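Local coordinates for protein acyl-coenzyme A oxidase 1 (Yarrowia lipolytica, PDB 5Y9D) that catalyses the FAD-dependent oxidation of acyl-CoA to (2E)-enoyl-CoA, passing electrons to oxygen to form hydrogen peroxide in peroxisomal fatty acid beta-oxidation, at residues Ser138-Trp151 and Ile277-Val289. Sequence-based numbering, arbitrary orientation.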
# COMPACT_ATOMS: atom_id res chain seq x y z
N SER A 138 0.12 7.74 -30.61
CA SER A 138 1.43 7.63 -31.21
C SER A 138 1.35 7.77 -32.72
O SER A 138 2.22 8.37 -33.29
CB SER A 138 2.14 6.33 -30.82
OG SER A 138 2.20 6.15 -29.41
N ILE A 139 0.31 7.27 -33.37
CA ILE A 139 0.28 7.41 -34.83
C ILE A 139 -0.08 8.83 -35.22
O ILE A 139 0.37 9.31 -36.24
CB ILE A 139 -0.76 6.53 -35.56
CG1 ILE A 139 -0.73 5.09 -35.15
CG2 ILE A 139 -0.51 6.55 -37.06
CD1 ILE A 139 -2.07 4.47 -35.46
N ARG A 140 -0.92 9.47 -34.44
CA ARG A 140 -1.25 10.86 -34.71
C ARG A 140 -0.02 11.72 -34.44
O ARG A 140 0.40 12.48 -35.29
CB ARG A 140 -2.45 11.34 -33.88
CG ARG A 140 -3.39 12.24 -34.65
CD ARG A 140 -4.26 13.10 -33.76
NE ARG A 140 -5.59 12.53 -33.54
CZ ARG A 140 -5.90 11.66 -32.59
NH1 ARG A 140 -4.98 11.21 -31.72
NH2 ARG A 140 -7.16 11.23 -32.50
N GLY A 141 0.58 11.55 -33.26
CA GLY A 141 1.70 12.39 -32.81
C GLY A 141 3.04 12.18 -33.51
O GLY A 141 3.84 13.09 -33.58
N SER A 142 3.29 10.97 -34.01
CA SER A 142 4.56 10.69 -34.69
C SER A 142 4.40 10.33 -36.15
O SER A 142 5.40 10.24 -36.86
CB SER A 142 5.32 9.58 -33.98
OG SER A 142 5.76 10.01 -32.70
N GLY A 143 3.17 10.13 -36.62
CA GLY A 143 2.98 9.86 -38.05
C GLY A 143 2.65 11.13 -38.82
O GLY A 143 2.08 12.03 -38.27
N THR A 144 2.99 11.18 -40.10
CA THR A 144 2.54 12.29 -40.95
C THR A 144 1.02 12.20 -41.04
O THR A 144 0.44 11.19 -40.67
CB THR A 144 3.12 12.23 -42.38
OG1 THR A 144 2.61 11.08 -43.08
CG2 THR A 144 4.67 12.18 -42.34
N PRO A 145 0.36 13.27 -41.52
CA PRO A 145 -1.06 13.18 -41.83
C PRO A 145 -1.44 12.04 -42.78
O PRO A 145 -2.45 11.42 -42.55
CB PRO A 145 -1.37 14.54 -42.45
CG PRO A 145 -0.44 15.45 -41.75
CD PRO A 145 0.84 14.66 -41.59
N GLU A 146 -0.66 11.76 -43.81
CA GLU A 146 -0.97 10.63 -44.72
C GLU A 146 -0.84 9.28 -44.00
O GLU A 146 -1.61 8.37 -44.27
CB GLU A 146 -0.04 10.56 -45.95
CG GLU A 146 0.46 11.88 -46.51
CD GLU A 146 1.75 12.37 -45.87
OE1 GLU A 146 2.81 11.68 -45.94
OE2 GLU A 146 1.70 13.46 -45.27
N GLN A 147 0.18 9.14 -43.15
CA GLN A 147 0.47 7.89 -42.45
C GLN A 147 -0.69 7.58 -41.55
O GLN A 147 -1.24 6.48 -41.61
CB GLN A 147 1.77 8.00 -41.64
CG GLN A 147 3.04 7.90 -42.48
CD GLN A 147 4.29 7.82 -41.63
OE1 GLN A 147 4.46 8.58 -40.69
NE2 GLN A 147 5.16 6.87 -41.96
N PHE A 148 -1.08 8.56 -40.75
CA PHE A 148 -2.28 8.47 -39.95
C PHE A 148 -3.54 8.11 -40.76
O PHE A 148 -4.24 7.16 -40.42
CB PHE A 148 -2.54 9.75 -39.17
CG PHE A 148 -3.63 9.61 -38.12
CD1 PHE A 148 -3.42 8.84 -36.98
CD2 PHE A 148 -4.86 10.21 -38.27
CE1 PHE A 148 -4.40 8.69 -36.01
CE2 PHE A 148 -5.84 10.06 -37.32
CZ PHE A 148 -5.62 9.30 -36.19
N LYS A 149 -3.85 8.88 -41.80
CA LYS A 149 -5.05 8.60 -42.61
C LYS A 149 -5.10 7.16 -43.09
O LYS A 149 -6.16 6.55 -43.16
CB LYS A 149 -5.14 9.56 -43.80
CG LYS A 149 -5.59 10.95 -43.39
CD LYS A 149 -5.47 11.98 -44.50
CE LYS A 149 -6.38 13.18 -44.23
NZ LYS A 149 -7.82 12.82 -44.39
N TYR A 150 -3.93 6.62 -43.41
CA TYR A 150 -3.82 5.26 -43.91
C TYR A 150 -4.25 4.21 -42.90
O TYR A 150 -4.99 3.29 -43.23
CB TYR A 150 -2.38 4.99 -44.32
CG TYR A 150 -2.17 3.55 -44.76
CD1 TYR A 150 -2.50 3.17 -46.04
CD2 TYR A 150 -1.63 2.59 -43.88
CE1 TYR A 150 -2.30 1.87 -46.46
CE2 TYR A 150 -1.44 1.28 -44.29
CZ TYR A 150 -1.78 0.94 -45.59
OH TYR A 150 -1.62 -0.34 -46.06
N TRP A 151 -3.77 4.32 -41.66
CA TRP A 151 -4.13 3.39 -40.62
C TRP A 151 -5.57 3.67 -40.18
O TRP A 151 -6.32 2.73 -39.86
CB TRP A 151 -3.15 3.46 -39.47
CG TRP A 151 -1.72 3.10 -39.85
CD1 TRP A 151 -0.65 3.95 -39.91
CD2 TRP A 151 -1.22 1.81 -40.23
NE1 TRP A 151 0.47 3.27 -40.31
CE2 TRP A 151 0.15 1.96 -40.51
CE3 TRP A 151 -1.80 0.54 -40.37
CZ2 TRP A 151 0.97 0.89 -40.89
CZ3 TRP A 151 -0.98 -0.55 -40.77
CH2 TRP A 151 0.39 -0.36 -41.01
N ILE A 277 8.97 -5.22 -42.11
CA ILE A 277 7.93 -4.24 -42.34
C ILE A 277 8.37 -3.27 -43.47
O ILE A 277 9.55 -3.02 -43.65
CB ILE A 277 7.56 -3.47 -41.05
CG1 ILE A 277 8.75 -2.74 -40.47
CG2 ILE A 277 6.98 -4.41 -40.00
CD1 ILE A 277 8.41 -1.90 -39.27
N PRO A 278 7.42 -2.73 -44.22
CA PRO A 278 7.87 -1.69 -45.14
C PRO A 278 8.43 -0.48 -44.41
O PRO A 278 8.18 -0.28 -43.23
CB PRO A 278 6.61 -1.31 -45.92
CG PRO A 278 5.46 -1.94 -45.19
CD PRO A 278 6.00 -3.09 -44.40
N ARG A 279 9.18 0.33 -45.15
CA ARG A 279 9.85 1.52 -44.60
C ARG A 279 8.82 2.59 -44.16
O ARG A 279 9.05 3.30 -43.19
CB ARG A 279 10.83 2.07 -45.65
CG ARG A 279 11.43 3.44 -45.40
CD ARG A 279 12.14 3.95 -46.66
NE ARG A 279 11.72 5.31 -46.95
CZ ARG A 279 10.94 5.67 -47.97
NH1 ARG A 279 10.63 6.96 -48.09
NH2 ARG A 279 10.51 4.80 -48.87
N GLN A 280 7.69 2.64 -44.85
CA GLN A 280 6.61 3.60 -44.55
C GLN A 280 5.85 3.34 -43.24
O GLN A 280 5.00 4.12 -42.86
CB GLN A 280 5.61 3.62 -45.70
CG GLN A 280 6.14 4.20 -47.01
CD GLN A 280 6.78 3.16 -47.93
OE1 GLN A 280 7.23 2.08 -47.51
NE2 GLN A 280 6.85 3.49 -49.21
N ASN A 281 6.17 2.25 -42.55
CA ASN A 281 5.57 1.91 -41.27
C ASN A 281 6.24 2.65 -40.16
O ASN A 281 5.68 2.80 -39.08
CB ASN A 281 5.69 0.40 -41.01
CG ASN A 281 4.59 -0.40 -41.69
OD1 ASN A 281 4.18 -1.42 -41.19
ND2 ASN A 281 4.08 0.10 -42.81
N MET A 282 7.47 3.07 -40.39
CA MET A 282 8.15 3.91 -39.43
C MET A 282 7.41 5.20 -39.49
O MET A 282 7.01 5.63 -40.56
CB MET A 282 9.60 4.11 -39.84
CG MET A 282 10.14 5.45 -39.45
SD MET A 282 11.93 5.47 -39.53
CE MET A 282 12.33 6.93 -38.57
N LEU A 283 7.20 5.81 -38.35
CA LEU A 283 6.38 7.00 -38.27
C LEU A 283 7.29 8.23 -38.43
O LEU A 283 8.25 8.36 -37.70
CB LEU A 283 5.60 6.99 -36.96
CG LEU A 283 4.62 5.80 -36.82
CD1 LEU A 283 4.12 5.62 -35.39
CD2 LEU A 283 3.46 5.99 -37.76
N MET A 284 6.99 9.08 -39.42
CA MET A 284 7.99 10.01 -39.96
C MET A 284 7.58 11.47 -39.94
O MET A 284 7.95 12.24 -40.82
CB MET A 284 8.35 9.62 -41.41
CG MET A 284 9.06 8.29 -41.55
SD MET A 284 9.97 8.09 -43.10
CE MET A 284 10.26 6.33 -43.10
N ARG A 285 6.83 11.88 -38.93
CA ARG A 285 6.45 13.27 -38.82
C ARG A 285 7.70 14.12 -38.59
O ARG A 285 7.89 15.17 -39.22
CB ARG A 285 5.43 13.44 -37.70
CG ARG A 285 4.60 14.70 -37.81
CD ARG A 285 3.54 14.76 -36.74
NE ARG A 285 2.78 16.00 -36.84
CZ ARG A 285 1.61 16.15 -37.47
NH1 ARG A 285 1.02 17.35 -37.48
NH2 ARG A 285 1.02 15.14 -38.08
N TYR A 286 8.59 13.63 -37.73
CA TYR A 286 9.76 14.37 -37.30
C TYR A 286 11.08 13.78 -37.76
O TYR A 286 12.00 14.51 -38.12
CB TYR A 286 9.78 14.43 -35.77
CG TYR A 286 8.55 15.06 -35.16
CD1 TYR A 286 8.08 16.27 -35.64
CD2 TYR A 286 7.88 14.45 -34.11
CE1 TYR A 286 6.95 16.86 -35.10
CE2 TYR A 286 6.75 15.04 -33.55
CZ TYR A 286 6.29 16.24 -34.06
OH TYR A 286 5.18 16.86 -33.53
N ALA A 287 11.18 12.46 -37.71
CA ALA A 287 12.37 11.74 -38.14
C ALA A 287 12.04 10.99 -39.41
O ALA A 287 11.01 10.34 -39.48
CB ALA A 287 12.79 10.75 -37.06
N LYS A 288 12.92 11.06 -40.42
CA LYS A 288 12.66 10.50 -41.74
C LYS A 288 13.78 9.60 -42.19
O LYS A 288 14.91 9.71 -41.74
CB LYS A 288 12.47 11.61 -42.77
CG LYS A 288 11.19 12.41 -42.58
CD LYS A 288 11.45 13.91 -42.51
CE LYS A 288 10.27 14.73 -41.97
NZ LYS A 288 9.03 14.59 -42.80
N VAL A 289 13.45 8.69 -43.08
CA VAL A 289 14.42 7.84 -43.71
C VAL A 289 13.96 7.70 -45.13
O VAL A 289 12.80 7.37 -45.37
CB VAL A 289 14.46 6.44 -43.08
CG1 VAL A 289 15.43 5.55 -43.84
CG2 VAL A 289 14.86 6.54 -41.62
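Q147 reaches from the first turn of helix 145-153 into the backbone of M282, L283 and M284, a worked example of one amide serving both a helix start and a distant loop. Its OE1 accepts from M284 N at 2.9 Å and from T144 N, each in the carbonyl plane on a lone pair, while NE2 donates to M282 O at 2.6 Å and, weakly, to Q280 O. The T144 N bond is half of a capping box: Q147 N donates in return to OG1 of T144, the N-cap. CG lies anti to the carbonyl carbon (chi1 -77°) with the chain extended beyond, which carries the amide to the loop. A leucine in its place would probably leave T144 N and M284 N without their shared acceptor and M282 O without its amide donor. Around L283 and R285 packing is close: L283 CB lies 3.3 Å from S142 O, which takes R285 N from above its carbonyl plane, and a CB on G143 would run into I139 O and crowd L283 CD2. R285, straight from CG to NE, sends NH2 to G143 O in a nearly straight 3.3 Å bond, crossing P145. Toward solvent the contact loosens at exposed P145 and Q280. As in the acyl-CoA dehydrogenase/oxidase fold, N-terminal helices thus join the beta domain: the break between 122-142 and 145-153 meets the loop leaving strand 275-278, with strand 228-238 touching S142 and M282 and helix 355-391 meeting R140, R285 and Y286.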